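Local coordinates for FixG-related protein (PDB 2R39), which is of unknown function, this fragment being the C-terminal Ig-like domain of a FixG-related, probably membrane-bound protein that may bind 4Fe-4S clusters and take part in electron transport, at residues 52-57 / 94-99. Sequence-based numbering, arbitrary orientation.
Sequences DVKGLN and TIQFIL
Ile98 O takes a hydrogen bond from Asp52 N at 3.0 Å, in the carbonyl plane, and a water lies within hydrogen-bonding distance of it. The same water is 2.7 Å from Asp52 OD2. The water bridges the carboxylate and the neighbouring strand. Ile98 N returns a bond to Asp52 O, but approaches from well above that carbonyl plane. At the next hydrogen-bonded pair, Lys54 N reaches Gln96 O at 2.8 Å, and Gln96 N answers to Lys54 O. Gln96 O also receives a CA-H...O contact from Val53 CA at 3.2 Å. On the outer face the side chains of Lys54 and Gln96 run side by side. Lys54 bends at chi3 (52°), and its CE lies 3.7 Å from Ile98 CD1. The inner face is apolar. Val53 CG2 meets Ile95 CB at 3.8 Å and sits over the rim of one face of the Phe97 ring. Leu56 CG touches Ile95 CG2 at 3.8 Å. Just past the end of strand 47-54, a second water bridges Gly55 O and Thr94 O. Phe97 packs edge-to-face on Tyr35 of the facing sheet, and Val53 and Ile95 touch Leu81 there. This is regular antiparallel pairing of neighbouring strands in an Ig-like beta sandwich.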
loop_
_atom_site.group_PDB
_atom_site.type_symbol
_atom_site.label_atom_id
_atom_site.label_comp_id
_atom_site.label_asym_id
_atom_site.label_seq_id
_atom_site.Cartn_x
_atom_site.Cartn_y
_atom_site.Cartn_z
ATOM N N ASP A 52 5.507 0.607 0.820
ATOM C CA ASP A 52 5.733 1.711 -0.117
ATOM C C ASP A 52 4.759 1.633 -1.264
ATOM O O ASP A 52 4.062 0.650 -1.396
ATOM C CB ASP A 52 7.162 1.628 -0.668
ATOM C CG ASP A 52 8.167 2.151 0.312
ATOM O OD1 ASP A 52 8.208 3.400 0.484
ATOM O OD2 ASP A 52 8.892 1.318 0.918
ATOM N N VAL A 53 4.713 2.681 -2.081
ATOM C CA VAL A 53 3.906 2.678 -3.301
ATOM C C VAL A 53 4.788 3.259 -4.411
ATOM O O VAL A 53 5.632 4.153 -4.166
ATOM C CB VAL A 53 2.559 3.479 -3.190
ATOM C CG1 VAL A 53 2.798 5.003 -2.854
ATOM C CG2 VAL A 53 1.721 3.328 -4.475
ATOM N N LYS A 54 4.652 2.719 -5.604
ATOM C CA LYS A 54 5.305 3.350 -6.728
ATOM C C LYS A 54 4.310 3.603 -7.845
ATOM O O LYS A 54 3.286 2.908 -7.931
ATOM C CB LYS A 54 6.544 2.555 -7.143
ATOM C CG LYS A 54 6.357 1.527 -8.191
ATOM C CD LYS A 54 7.693 1.189 -8.879
ATOM C CE LYS A 54 8.780 0.837 -7.878
ATOM N NZ LYS A 54 9.771 -0.128 -8.476
ATOM N N GLY A 55 4.564 4.644 -8.640
ATOM C CA GLY A 55 3.725 4.951 -9.788
ATOM C C GLY A 55 3.057 6.309 -9.767
ATOM O O GLY A 55 2.454 6.701 -10.761
ATOM N N LEU A 56 3.157 7.028 -8.649
ATOM C CA LEU A 56 2.601 8.396 -8.567
ATOM C C LEU A 56 3.727 9.420 -8.523
ATOM O O LEU A 56 4.678 9.258 -7.756
ATOM C CB LEU A 56 1.693 8.535 -7.331
ATOM C CG LEU A 56 0.332 7.851 -7.513
ATOM C CD1 LEU A 56 -0.359 7.540 -6.179
ATOM C CD2 LEU A 56 -0.564 8.733 -8.403
ATOM N N ASN A 57 3.621 10.464 -9.346
ATOM C CA ASN A 57 4.663 11.504 -9.429
ATOM C C ASN A 57 4.572 12.536 -8.299
ATOM O O ASN A 57 5.516 13.270 -8.004
ATOM C CB ASN A 57 4.606 12.185 -10.816
ATOM C CG ASN A 57 4.946 11.221 -11.946
ATOM O OD1 ASN A 57 5.551 10.166 -11.726
ATOM N ND2 ASN A 57 4.588 11.585 -13.146
ATOM N N THR A 94 -1.726 3.442 -12.770
ATOM C CA THR A 94 -1.237 2.154 -12.267
ATOM C C THR A 94 -0.200 2.365 -11.194
ATOM O O THR A 94 0.746 3.140 -11.379
ATOM C CB THR A 94 -0.628 1.279 -13.398
ATOM O OG1 THR A 94 -1.652 1.018 -14.341
ATOM C CG2 THR A 94 -0.157 -0.083 -12.842
ATOM N N ILE A 95 -0.398 1.702 -10.049
ATOM C CA ILE A 95 0.529 1.801 -8.942
ATOM C C ILE A 95 0.856 0.386 -8.481
ATOM O O ILE A 95 0.165 -0.560 -8.857
ATOM C CB ILE A 95 -0.058 2.658 -7.761
ATOM C CG1 ILE A 95 -1.381 2.047 -7.249
ATOM C CG2 ILE A 95 -0.300 4.150 -8.227
ATOM C CD1 ILE A 95 -1.918 2.617 -5.888
ATOM N N GLN A 96 1.901 0.253 -7.672
ATOM C CA GLN A 96 2.204 -1.002 -7.016
ATOM C C GLN A 96 2.483 -0.677 -5.588
ATOM O O GLN A 96 3.246 0.262 -5.307
ATOM C CB GLN A 96 3.515 -1.571 -7.527
ATOM C CG GLN A 96 3.444 -2.459 -8.720
ATOM C CD GLN A 96 4.827 -2.975 -9.015
ATOM O OE1 GLN A 96 5.824 -2.382 -8.564
ATOM N NE2 GLN A 96 4.907 -4.081 -9.724
ATOM N N PHE A 97 1.894 -1.460 -4.690
ATOM C CA PHE A 97 2.306 -1.472 -3.307
ATOM C C PHE A 97 3.433 -2.484 -3.134
ATOM O O PHE A 97 3.438 -3.572 -3.763
ATOM C CB PHE A 97 1.130 -1.809 -2.419
ATOM C CG PHE A 97 0.096 -0.715 -2.357
ATOM C CD1 PHE A 97 0.289 0.389 -1.540
ATOM C CD2 PHE A 97 -1.074 -0.804 -3.109
ATOM C CE1 PHE A 97 -0.665 1.402 -1.468
ATOM C CE2 PHE A 97 -2.031 0.203 -3.041
ATOM C CZ PHE A 97 -1.820 1.307 -2.223
ATOM N N ILE A 98 4.412 -2.117 -2.314
ATOM C CA ILE A 98 5.593 -2.928 -2.207
ATOM C C ILE A 98 5.848 -3.202 -0.748
ATOM O O ILE A 98 5.912 -2.266 0.057
ATOM C CB ILE A 98 6.784 -2.248 -2.902
ATOM C CG1 ILE A 98 6.457 -2.059 -4.403
ATOM C CG2 ILE A 98 8.096 -3.061 -2.688
ATOM C CD1 ILE A 98 7.111 -0.854 -5.014
ATOM N N LEU A 99 5.949 -4.485 -0.409
ATOM C CA LEU A 99 6.371 -4.865 0.932
ATOM C C LEU A 99 7.854 -5.228 0.836
ATOM O O LEU A 99 8.247 -6.055 0.016
ATOM C CB LEU A 99 5.537 -6.055 1.459
ATOM C CG LEU A 99 5.993 -6.592 2.826
ATOM C CD1 LEU A 99 4.831 -7.207 3.580
ATOM C CD2 LEU A 99 7.119 -7.597 2.677
HETATM O O HOH W 1 8.612 -1.326 0.497
HETATM O O HOH W 2 2.305 4.839 -12.758
#